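Local coordinates for protein aldo-keto reductase family 1, member B4 (Aldose reductase) (Schistosoma japonicum, PDB 4HBK) that probably reduces aldehydes, sugars among them, to alcohols using NADPH, as aldose reductases of the aldo-keto reductase family do, at residues 216-221 against 284-289; 214-217 against 223-226; 63-68 against 86-91; 106-111 against 131-136. One frame throughout, in Å; residues are numbered along the deposited sequence.

Interaction 1 of 4, residues 216-221 against 284-289; sequences IEIHAN and RKLIVV
I218 meets L286 and R284 just beyond the C-terminal end of strand 213-217. The packed, buried part is apolar: I218 CG2 lies 3.9 Å from L286 CD1, and I218 CD1 rests 4.2 Å from L286 CD2, the two side chains reaching toward each other tip to tip. With CG1 of I218 beside the backbone N (chi1 -44°), CG2 stands anti to that N, and it is this branch that also meets R284, with NH1 3.7 Å from CG2. R284, by contrast, is partly exposed and meets I218 through that single approach, oblique to the guanidinium; NH2 is held by P223 O and NH1 weakly by Y280 OH. H219, whose CB points away from 284-289, hydrogen-bonds to E217: NE2 donates at 2.9 Å to OE2, which accepts through its anti lone pair and lies close to the plane of the H219 ring; Q326 N also binds OE2. The contact belongs to the (beta/alpha)8 barrel: strand 237-241 lies between strands 213-217 and 287-288 and offers V238 to both I218 and L286, L281 of helix 273-283 packs on the same two residues, and V228 of helix 225-233 touches I218 and R284.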
loop_
_atom_site.group_PDB
_atom_site.type_symbol
_atom_site.label_atom_id
_atom_site.label_comp_id
_atom_site.label_asym_id
_atom_site.label_seq_id
_atom_site.Cartn_x
_atom_site.Cartn_y
_atom_site.Cartn_z
ATOM N N ILE A 216 0.228 -3.230 -4.687
ATOM C CA ILE A 216 -0.581 -3.320 -5.894
ATOM C C ILE A 216 -1.962 -3.810 -5.499
ATOM O O ILE A 216 -2.138 -4.337 -4.398
ATOM C CB ILE A 216 0.009 -4.341 -6.887
ATOM C CG1 ILE A 216 0.478 -5.605 -6.136
ATOM C CG2 ILE A 216 1.145 -3.714 -7.688
ATOM C CD1 ILE A 216 1.021 -6.722 -7.043
ATOM N N GLU A 217 -2.932 -3.657 -6.400
ATOM C CA GLU A 217 -4.275 -4.179 -6.174
ATOM C C GLU A 217 -4.278 -5.699 -6.205
ATOM O O GLU A 217 -3.886 -6.317 -7.199
ATOM C CB GLU A 217 -5.256 -3.639 -7.217
ATOM C CG GLU A 217 -6.605 -4.355 -7.243
ATOM C CD GLU A 217 -7.534 -3.790 -8.314
ATOM O OE1 GLU A 217 -7.151 -2.807 -8.992
ATOM O OE2 GLU A 217 -8.646 -4.328 -8.475
ATOM N N ILE A 218 -4.726 -6.296 -5.106
ATOM C CA ILE A 218 -4.830 -7.746 -5.012
ATOM C C ILE A 218 -6.041 -8.135 -4.151
ATOM O O ILE A 218 -6.214 -7.651 -3.017
ATOM C CB ILE A 218 -3.548 -8.381 -4.414
ATOM C CG1 ILE A 218 -2.288 -7.771 -5.023
ATOM C CG2 ILE A 218 -3.544 -9.899 -4.617
ATOM C CD1 ILE A 218 -1.007 -8.313 -4.379
ATOM N N HIS A 219 -6.881 -9.006 -4.697
ATOM C CA HIS A 219 -8.016 -9.540 -3.958
ATOM C C HIS A 219 -8.603 -10.709 -4.739
ATOM O O HIS A 219 -8.175 -11.002 -5.863
ATOM C CB HIS A 219 -9.067 -8.456 -3.713
ATOM C CG HIS A 219 -9.444 -7.710 -4.950
ATOM N ND1 HIS A 219 -10.374 -8.187 -5.844
ATOM C CD2 HIS A 219 -8.982 -6.547 -5.466
ATOM C CE1 HIS A 219 -10.494 -7.335 -6.849
ATOM N NE2 HIS A 219 -9.654 -6.333 -6.648
ATOM N N ALA A 220 -9.572 -11.389 -4.140
ATOM C CA ALA A 220 -10.081 -12.619 -4.723
ATOM C C ALA A 220 -10.649 -12.414 -6.122
ATOM O O ALA A 220 -10.693 -13.354 -6.900
ATOM C CB ALA A 220 -11.117 -13.256 -3.801
ATOM N N ASN A 221 -11.075 -11.194 -6.446
ATOM C CA ASN A 221 -11.622 -10.908 -7.774
ATOM C C ASN A 221 -10.571 -10.348 -8.718
ATOM O O ASN A 221 -10.866 -10.045 -9.874
ATOM C CB ASN A 221 -12.824 -9.953 -7.703
ATOM C CG ASN A 221 -14.156 -10.685 -7.737
ATOM O OD1 ASN A 221 -14.216 -11.895 -7.990
ATOM N ND2 ASN A 221 -15.234 -9.951 -7.498
ATOM N N ARG A 284 -1.249 -16.284 0.860
ATOM C CA ARG A 284 -0.380 -16.113 -0.305
ATOM C C ARG A 284 0.890 -15.309 0.030
ATOM O O ARG A 284 1.617 -14.867 -0.860
ATOM C CB ARG A 284 -1.141 -15.478 -1.475
ATOM C CG ARG A 284 -2.225 -16.375 -2.079
ATOM C CD ARG A 284 -2.988 -15.660 -3.203
ATOM N NE ARG A 284 -2.088 -15.078 -4.203
ATOM C CZ ARG A 284 -2.417 -14.074 -5.014
ATOM N NH1 ARG A 284 -3.632 -13.535 -4.949
ATOM N NH2 ARG A 284 -1.525 -13.602 -5.890
ATOM N N LYS A 285 1.148 -15.131 1.323
ATOM C CA LYS A 285 2.353 -14.456 1.815
ATOM C C LYS A 285 2.356 -12.963 1.503
ATOM O O LYS A 285 3.405 -12.380 1.225
ATOM C CB LYS A 285 3.618 -15.139 1.280
ATOM C CG LYS A 285 3.602 -16.646 1.496
ATOM C CD LYS A 285 4.933 -17.178 1.992
ATOM C CE LYS A 285 5.847 -17.604 0.844
ATOM N NZ LYS A 285 6.963 -18.510 1.311
ATOM N N LEU A 286 1.170 -12.357 1.566
ATOM C CA LEU A 286 0.995 -10.929 1.289
ATOM C C LEU A 286 0.799 -10.154 2.584
ATOM O O LEU A 286 0.341 -10.709 3.585
ATOM C CB LEU A 286 -0.230 -10.710 0.393
ATOM C CG LEU A 286 -0.189 -11.507 -0.914
ATOM C CD1 LEU A 286 -1.518 -11.457 -1.646
ATOM C CD2 LEU A 286 0.936 -10.995 -1.821
ATOM N N ILE A 287 1.171 -8.880 2.560
ATOM C CA ILE A 287 0.752 -7.929 3.581
ATOM C C ILE A 287 -0.613 -7.432 3.138
ATOM O O ILE A 287 -0.894 -7.414 1.946
ATOM C CB ILE A 287 1.718 -6.732 3.649
ATOM C CG1 ILE A 287 3.117 -7.189 4.109
ATOM C CG2 ILE A 287 1.178 -5.660 4.563
ATOM C CD1 ILE A 287 4.138 -7.261 2.989
ATOM N N VAL A 288 -1.483 -7.054 4.069
ATOM C CA VAL A 288 -2.759 -6.470 3.667
ATOM C C VAL A 288 -3.003 -5.147 4.380
ATOM O O VAL A 288 -2.696 -5.012 5.569
ATOM C CB VAL A 288 -3.954 -7.445 3.894
ATOM C CG1 VAL A 288 -3.753 -8.730 3.082
ATOM C CG2 VAL A 288 -4.134 -7.752 5.383
ATOM N N VAL A 289 -3.568 -4.182 3.659
ATOM C CA VAL A 289 -3.856 -2.872 4.229
ATOM C C VAL A 289 -5.307 -2.463 3.931
ATOM O O VAL A 289 -5.558 -1.494 3.216
ATOM C CB VAL A 289 -2.836 -1.792 3.741
ATOM C CG1 VAL A 289 -1.432 -2.095 4.283
ATOM C CG2 VAL A 289 -2.793 -1.732 2.223
#

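Interaction 2 of 4, residues 214-217 against 223-226; sequences LQIE and PNIK
The turn from strand 213-217 into helix 225-233, the beta-alpha half of a beta-alpha-beta unit, is closed where N224 reaches back to E217 and I216. N224 ND2 gives a hydrogen to the backbone oxygen of E217 at 3.0 Å, with an N-H...O angle of 156°. The approach is slightly skewed: the donor is tilted 21° from the carbonyl plane, and the oxygen in turn stands a little out of the amide plane. Because the acceptor is main chain, the amide is tied to the end of the strand itself. The same nitrogen has an apolar neighbour, I216 CD1, at 3.7 Å, and the isoleucine CB is 4.1 Å from N224 ND2. I216 reaches it by setting CG1 between its backbone N and carbonyl carbon (chi1 42°), and the two side chains pass at a slant. N224 occupies the N-cap position of helix 225-233; its side chain makes no capping bond, and its ND2 is bonded to E217 O. In the (beta/alpha)8 barrel this puts the cross-link at the C-terminal end of a barrel strand, the end that carries the active site in this family. The I216 side chain is about 10 Å from that of H144, predicted to bind substrate. I216 also packs on L227 of the following helix and on V238 of strand 237-241, the next strand in the sheet. The E217 carboxylate takes no part in this contact; its OE1 accepts from F327 N, and Q326 is its other backbone partner.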
loop_
_atom_site.group_PDB
_atom_site.type_symbol
_atom_site.label_atom_id
_atom_site.label_comp_id
_atom_site.label_asym_id
_atom_site.label_seq_id
_atom_site.Cartn_x
_atom_site.Cartn_y
_atom_site.Cartn_z
ATOM N N LEU A 214 6.413 -4.004 -2.848
ATOM C CA LEU A 214 5.591 -3.597 -3.978
ATOM C C LEU A 214 4.158 -3.611 -3.467
ATOM O O LEU A 214 3.731 -4.600 -2.856
ATOM C CB LEU A 214 5.737 -4.593 -5.136
ATOM C CG LEU A 214 4.774 -4.439 -6.320
ATOM C CD1 LEU A 214 5.066 -3.173 -7.119
ATOM C CD2 LEU A 214 4.795 -5.672 -7.233
ATOM N N GLN A 215 3.434 -2.515 -3.681
ATOM C CA GLN A 215 2.033 -2.438 -3.281
ATOM C C GLN A 215 1.194 -2.334 -4.543
ATOM O O GLN A 215 1.428 -1.465 -5.373
ATOM C CB GLN A 215 1.764 -1.238 -2.345
ATOM C CG GLN A 215 0.293 -1.135 -1.887
ATOM C CD GLN A 215 0.020 -0.016 -0.865
ATOM O OE1 GLN A 215 -0.886 0.792 -1.058
ATOM N NE2 GLN A 215 0.786 0.014 0.230
ATOM N N ILE A 216 0.228 -3.230 -4.687
ATOM C CA ILE A 216 -0.581 -3.320 -5.894
ATOM C C ILE A 216 -1.962 -3.810 -5.499
ATOM O O ILE A 216 -2.138 -4.337 -4.398
ATOM C CB ILE A 216 0.009 -4.341 -6.887
ATOM C CG1 ILE A 216 0.478 -5.605 -6.136
ATOM C CG2 ILE A 216 1.145 -3.714 -7.688
ATOM C CD1 ILE A 216 1.021 -6.722 -7.043
ATOM N N GLU A 217 -2.932 -3.657 -6.400
ATOM C CA GLU A 217 -4.275 -4.179 -6.174
ATOM C C GLU A 217 -4.278 -5.699 -6.205
ATOM O O GLU A 217 -3.886 -6.317 -7.199
ATOM C CB GLU A 217 -5.256 -3.639 -7.217
ATOM C CG GLU A 217 -6.605 -4.355 -7.243
ATOM C CD GLU A 217 -7.534 -3.790 -8.314
ATOM O OE1 GLU A 217 -7.151 -2.807 -8.992
ATOM O OE2 GLU A 217 -8.646 -4.328 -8.475
ATOM N N PRO A 223 -6.577 -11.617 -8.609
ATOM C CA PRO A 223 -5.509 -12.241 -7.821
ATOM C C PRO A 223 -4.116 -11.734 -8.179
ATOM O O PRO A 223 -3.211 -11.868 -7.359
ATOM C CB PRO A 223 -5.658 -13.741 -8.140
ATOM C CG PRO A 223 -7.040 -13.886 -8.748
ATOM C CD PRO A 223 -7.260 -12.589 -9.479
ATOM N N ASN A 224 -3.949 -11.153 -9.361
ATOM C CA ASN A 224 -2.652 -10.607 -9.774
ATOM C C ASN A 224 -1.524 -11.613 -9.574
ATOM O O ASN A 224 -0.441 -11.245 -9.120
ATOM C CB ASN A 224 -2.345 -9.341 -8.969
ATOM C CG ASN A 224 -1.774 -8.225 -9.819
ATOM O OD1 ASN A 224 -1.227 -8.467 -10.891
ATOM N ND2 ASN A 224 -1.898 -6.983 -9.338
ATOM N N ILE A 225 -1.774 -12.875 -9.929
ATOM C CA ILE A 225 -0.844 -13.979 -9.651
ATOM C C ILE A 225 0.547 -13.834 -10.287
ATOM O O ILE A 225 1.564 -13.971 -9.610
ATOM C CB ILE A 225 -1.420 -15.359 -10.081
ATOM C CG1 ILE A 225 -2.796 -15.613 -9.462
ATOM C CG2 ILE A 225 -0.490 -16.480 -9.659
ATOM C CD1 ILE A 225 -2.741 -16.231 -8.101
ATOM N N LYS A 226 0.590 -13.581 -11.588
ATOM C CA LYS A 226 1.866 -13.520 -12.295
ATOM C C LYS A 226 2.810 -12.450 -11.752
ATOM O O LYS A 226 4.001 -12.699 -11.564
ATOM C CB LYS A 226 1.655 -13.344 -13.799
ATOM C CG LYS A 226 1.106 -14.590 -14.471
ATOM C CD LYS A 226 0.987 -14.412 -15.975
ATOM C CE LYS A 226 0.646 -15.732 -16.646
ATOM N NZ LYS A 226 0.769 -15.673 -18.129
#

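Interaction 3 of 4, residues 63-68 against 86-91; sequences AAVKKA and AEIGEA
V65 of helix 60-71 packs against I88 and A91 of helix 85-98, and the meeting of the two helices is apolar. V65 CG2 is 4.2 Å from I88 CG1, and V65 CB stands the same 4.2 Å from A91 CB. I88 and A91 are three residues apart on one face of their helix, so the valine meets both: CG2 is turned to I88, while CB and the CG1 methyl lie beside A91 CB. At these spacings the apolar contact is fairly relaxed.

Backbone hydrogen bonds hold each partner in shape separately: K67 N donates to A63 O at 2.9 Å, and A91 N to E87 O at 3.1 Å. Charged groups belong to the surroundings. K66 leads its amino group away from the second helix and forms a salt bridge with E70, while K67 makes a cation-pi contact with F295.

Both helices lie on the outside of the (beta/alpha)8 barrel, consecutive in the chain, with strand 75-77 between them in sequence. I88 also packs on T53, on C78 just past that strand, on V61 of helix 60-71 and on L133 of helix 119-133, and its side chain is about 7 Å from that of Y82, the predicted proton donor. Helix 295-302 covers A64 and A68 through I298.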
loop_
_atom_site.group_PDB
_atom_site.type_symbol
_atom_site.label_atom_id
_atom_site.label_comp_id
_atom_site.label_asym_id
_atom_site.label_seq_id
_atom_site.Cartn_x
_atom_site.Cartn_y
_atom_site.Cartn_z
ATOM N N ALA A 63 -9.701 9.243 14.088
ATOM C CA ALA A 63 -10.364 8.304 14.985
ATOM C C ALA A 63 -10.059 6.858 14.595
ATOM O O ALA A 63 -9.908 5.988 15.464
ATOM C CB ALA A 63 -11.864 8.555 14.999
ATOM N N ALA A 64 -9.975 6.606 13.288
ATOM C CA ALA A 64 -9.602 5.286 12.780
ATOM C C ALA A 64 -8.199 4.888 13.249
ATOM O O ALA A 64 -7.979 3.745 13.653
ATOM C CB ALA A 64 -9.693 5.249 11.264
ATOM N N VAL A 65 -7.253 5.825 13.208
ATOM C CA VAL A 65 -5.882 5.526 13.619
ATOM C C VAL A 65 -5.842 5.076 15.088
ATOM O O VAL A 65 -5.321 4.008 15.415
ATOM C CB VAL A 65 -4.933 6.722 13.359
ATOM C CG1 VAL A 65 -3.634 6.572 14.134
ATOM C CG2 VAL A 65 -4.659 6.864 11.862
ATOM N N LYS A 66 -6.421 5.890 15.958
ATOM C CA LYS A 66 -6.555 5.559 17.375
ATOM C C LYS A 66 -7.263 4.216 17.608
ATOM O O LYS A 66 -6.807 3.409 18.410
ATOM C CB LYS A 66 -7.316 6.681 18.087
ATOM C CG LYS A 66 -7.431 6.548 19.598
ATOM C CD LYS A 66 -8.213 7.745 20.137
ATOM C CE LYS A 66 -8.111 7.871 21.640
ATOM N NZ LYS A 66 -8.861 6.788 22.309
ATOM N N LYS A 67 -8.375 3.979 16.920
ATOM C CA LYS A 67 -9.115 2.729 17.104
ATOM C C LYS A 67 -8.260 1.548 16.670
ATOM O O LYS A 67 -8.100 0.579 17.415
ATOM C CB LYS A 67 -10.438 2.754 16.334
ATOM C CG LYS A 67 -11.226 1.442 16.349
ATOM C CD LYS A 67 -11.740 1.088 17.744
ATOM C CE LYS A 67 -12.514 2.239 18.364
ATOM N NZ LYS A 67 -13.210 1.825 19.608
ATOM N N ALA A 68 -7.687 1.641 15.471
ATOM C CA ALA A 68 -6.791 0.598 14.978
ATOM C C ALA A 68 -5.698 0.239 15.986
ATOM O O ALA A 68 -5.428 -0.945 16.225
ATOM C CB ALA A 68 -6.153 1.014 13.664
ATOM N N ALA A 86 -1.536 15.166 8.126
ATOM C CA ALA A 86 -1.456 16.027 9.302
ATOM C C ALA A 86 -2.429 15.548 10.384
ATOM O O ALA A 86 -2.088 15.526 11.561
ATOM C CB ALA A 86 -1.723 17.483 8.925
ATOM N N GLU A 87 -3.634 15.153 9.976
ATOM C CA GLU A 87 -4.608 14.590 10.908
ATOM C C GLU A 87 -4.124 13.250 11.445
ATOM O O GLU A 87 -4.335 12.920 12.614
ATOM C CB GLU A 87 -5.978 14.424 10.241
ATOM C CG GLU A 87 -6.756 15.719 10.041
ATOM C CD GLU A 87 -6.101 16.689 9.048
ATOM O OE1 GLU A 87 -5.369 16.230 8.129
ATOM O OE2 GLU A 87 -6.325 17.920 9.198
ATOM N N ILE A 88 -3.479 12.474 10.585
ATOM C CA ILE A 88 -2.924 11.195 10.995
ATOM C C ILE A 88 -1.790 11.398 12.008
ATOM O O ILE A 88 -1.776 10.789 13.076
ATOM C CB ILE A 88 -2.435 10.392 9.774
ATOM C CG1 ILE A 88 -3.639 9.831 9.010
ATOM C CG2 ILE A 88 -1.484 9.271 10.208
ATOM C CD1 ILE A 88 -3.338 9.308 7.614
ATOM N N GLY A 89 -0.844 12.264 11.663
ATOM C CA GLY A 89 0.275 12.569 12.532
ATOM C C GLY A 89 -0.155 12.932 13.945
ATOM O O GLY A 89 0.454 12.490 14.916
ATOM N N GLU A 90 -1.204 13.739 14.066
ATOM C CA GLU A 90 -1.659 14.182 15.383
ATOM C C GLU A 90 -2.303 13.030 16.144
ATOM O O GLU A 90 -1.974 12.783 17.311
ATOM C CB GLU A 90 -2.648 15.346 15.265
ATOM C CG GLU A 90 -3.055 15.935 16.603
ATOM C CD GLU A 90 -4.052 17.074 16.463
ATOM O OE1 GLU A 90 -3.972 18.029 17.265
ATOM O OE2 GLU A 90 -4.917 17.016 15.561
ATOM N N ALA A 91 -3.222 12.329 15.484
ATOM C CA ALA A 91 -3.852 11.170 16.098
ATOM C C ALA A 91 -2.790 10.157 16.531
ATOM O O ALA A 91 -2.857 9.598 17.626
ATOM C CB ALA A 91 -4.864 10.535 15.140
#

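Interaction 4 of 4, residues 106-111 against 131-136; sequences IFITSK and KNLRLN
Beside S110, which touches L133 across this contact, the NZ of K111 is gripped by two groups, D77 OD2 in a salt bridge and C78 O in a hydrogen bond. K111 is predicted to lower the pKa of the active-site tyrosine. Strand 107-112, helix 119-133 and strand 138-143 form one beta-alpha-beta unit of the (beta/alpha)8 barrel, and here the strand packs against the end of its own helix. I108 and S110, two residues apart, point toward the helix end, and T109 between them points away. I108 CG2 is the branch that does most of the touching: anti to the backbone N, it lies 3.6 Å from L135 CD1 and 4.0 Å from L133 CD1. L135 CD1 also sits 3.9 Å from I108 CG1, so that one methyl is set against both branches of the isoleucine. L133 slides past I108 in the opposite direction, and the same CD1 extends to S110 CB, a looser 4.4 Å away. The hydroxyl of S110 is hydrogen-bonded to E85. The helix ends between the two leucines, at R134, whose positive phi of 66° belongs to a Schellman motif and whose own side chain leaves for a salt bridge with E93. Further packing on I108 comes from L76 of the neighbouring strand and L92 of helix 85-98. Within the closing turn, R134 N donates to K131 O at 3.0 Å.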
loop_
_atom_site.group_PDB
_atom_site.type_symbol
_atom_site.label_atom_id
_atom_site.label_comp_id
_atom_site.label_asym_id
_atom_site.label_seq_id
_atom_site.Cartn_x
_atom_site.Cartn_y
_atom_site.Cartn_z
ATOM N N ILE A 106 5.778 0.807 15.834
ATOM C CA ILE A 106 4.819 0.998 14.751
ATOM C C ILE A 106 5.540 1.038 13.416
ATOM O O ILE A 106 6.648 1.569 13.313
ATOM C CB ILE A 106 4.034 2.318 14.897
ATOM C CG1 ILE A 106 3.585 2.517 16.342
ATOM C CG2 ILE A 106 2.830 2.335 13.961
ATOM C CD1 ILE A 106 2.524 1.532 16.793
ATOM N N PHE A 107 4.896 0.485 12.396
ATOM C CA PHE A 107 5.406 0.541 11.034
ATOM C C PHE A 107 4.600 1.574 10.248
ATOM O O PHE A 107 3.401 1.405 10.051
ATOM C CB PHE A 107 5.274 -0.835 10.386
ATOM C CG PHE A 107 6.050 -0.990 9.113
ATOM C CD1 PHE A 107 5.602 -0.417 7.934
ATOM C CD2 PHE A 107 7.218 -1.742 9.088
ATOM C CE1 PHE A 107 6.316 -0.582 6.744
ATOM C CE2 PHE A 107 7.933 -1.910 7.911
ATOM C CZ PHE A 107 7.485 -1.322 6.736
ATOM N N ILE A 108 5.253 2.639 9.798
ATOM C CA ILE A 108 4.566 3.717 9.095
ATOM C C ILE A 108 4.996 3.809 7.632
ATOM O O ILE A 108 6.178 3.993 7.327
ATOM C CB ILE A 108 4.885 5.069 9.731
ATOM C CG1 ILE A 108 4.581 5.041 11.231
ATOM C CG2 ILE A 108 4.137 6.185 9.006
ATOM C CD1 ILE A 108 3.104 5.044 11.539
ATOM N N THR A 109 4.028 3.714 6.732
ATOM C CA THR A 109 4.291 3.843 5.308
ATOM C C THR A 109 3.690 5.122 4.771
ATOM O O THR A 109 2.563 5.487 5.117
ATOM C CB THR A 109 3.661 2.689 4.516
ATOM O OG1 THR A 109 4.291 1.453 4.886
ATOM C CG2 THR A 109 3.817 2.924 3.013
ATOM N N SER A 110 4.445 5.816 3.930
ATOM C CA SER A 110 3.865 6.881 3.129
ATOM C C SER A 110 4.337 6.738 1.694
ATOM O O SER A 110 5.127 5.847 1.374
ATOM C CB SER A 110 4.194 8.268 3.666
ATOM O OG SER A 110 3.466 9.243 2.927
ATOM N N LYS A 111 3.846 7.610 0.824
ATOM C CA LYS A 111 4.099 7.442 -0.596
ATOM C C LYS A 111 4.379 8.783 -1.250
ATOM O O LYS A 111 3.739 9.797 -0.943
ATOM C CB LYS A 111 2.911 6.760 -1.275
ATOM C CG LYS A 111 2.299 5.607 -0.484
ATOM C CD LYS A 111 1.308 4.812 -1.341
ATOM C CE LYS A 111 0.571 3.728 -0.534
ATOM N NZ LYS A 111 -0.282 4.259 0.576
ATOM N N LYS A 131 6.988 15.937 8.284
ATOM C CA LYS A 131 6.521 17.054 9.088
ATOM C C LYS A 131 5.073 16.826 9.493
ATOM O O LYS A 131 4.739 16.875 10.672
ATOM C CB LYS A 131 6.646 18.359 8.302
ATOM C CG LYS A 131 6.147 19.587 9.020
ATOM C CD LYS A 131 6.470 20.831 8.207
ATOM C CE LYS A 131 5.841 22.076 8.822
ATOM N NZ LYS A 131 5.612 23.147 7.803
ATOM N N ASN A 132 4.211 16.586 8.507
ATOM C CA ASN A 132 2.791 16.356 8.766
ATOM C C ASN A 132 2.509 15.149 9.657
ATOM O O ASN A 132 1.621 15.198 10.504
ATOM C CB ASN A 132 2.016 16.230 7.457
ATOM C CG ASN A 132 1.884 17.563 6.733
ATOM O OD1 ASN A 132 1.919 18.618 7.356
ATOM N ND2 ASN A 132 1.741 17.517 5.418
ATOM N N LEU A 133 3.257 14.065 9.464
ATOM C CA LEU A 133 3.086 12.861 10.280
ATOM C C LEU A 133 3.732 13.018 11.650
ATOM O O LEU A 133 3.539 12.182 12.532
ATOM C CB LEU A 133 3.671 11.642 9.568
ATOM C CG LEU A 133 2.870 11.144 8.360
ATOM C CD1 LEU A 133 3.546 9.946 7.692
ATOM C CD2 LEU A 133 1.441 10.797 8.801
ATOM N N ARG A 134 4.526 14.073 11.815
ATOM C CA ARG A 134 5.176 14.334 13.091
ATOM C C ARG A 134 6.201 13.245 13.441
ATOM O O ARG A 134 6.379 12.885 14.601
ATOM C CB ARG A 134 4.111 14.512 14.189
ATOM C CG ARG A 134 3.267 15.767 13.936
ATOM C CD ARG A 134 1.812 15.631 14.371
ATOM N NE ARG A 134 1.604 16.078 15.743
ATOM C CZ ARG A 134 0.838 17.107 16.104
ATOM N NH1 ARG A 134 0.171 17.814 15.199
ATOM N NH2 ARG A 134 0.730 17.416 17.389
ATOM N N LEU A 135 6.893 12.760 12.414
ATOM C CA LEU A 135 7.860 11.681 12.542
ATOM C C LEU A 135 9.255 12.162 12.144
ATOM O O LEU A 135 9.386 13.140 11.408
ATOM C CB LEU A 135 7.455 10.534 11.615
ATOM C CG LEU A 135 6.109 9.881 11.916
ATOM C CD1 LEU A 135 5.827 8.770 10.900
ATOM C CD2 LEU A 135 6.100 9.346 13.346
ATOM N N ASN A 136 10.293 11.464 12.606
ATOM C CA ASN A 136 11.648 11.774 12.162
ATOM C C ASN A 136 12.079 10.889 11.012
ATOM O O ASN A 136 13.009 11.225 10.291
ATOM C CB ASN A 136 12.652 11.673 13.311
ATOM C CG ASN A 136 12.271 12.559 14.475
ATOM O OD1 ASN A 136 12.010 13.748 14.311
ATOM N ND2 ASN A 136 12.198 11.976 15.650
#

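Overall arrangement
From the N terminus, interaction 3 closes first, joining two consecutive outer helices and closing the loop that contains strand 75-77. Interaction 4 follows, closing the run from strand 107-112 through its helix, and the two touch where I88 CG2 comes 3.6 Å from L133 CD2. Interactions 2 and 1 then open from the same strand, sharing I216 and E217. The short loop to 223-226 closes inside the long one to 284-289, which carries the chain on to the last barrel strand. R284 and P223 connect the two. Across the barrel interior, Q215 packs on K111, linking interaction 2 to interaction 4 on the opposite side.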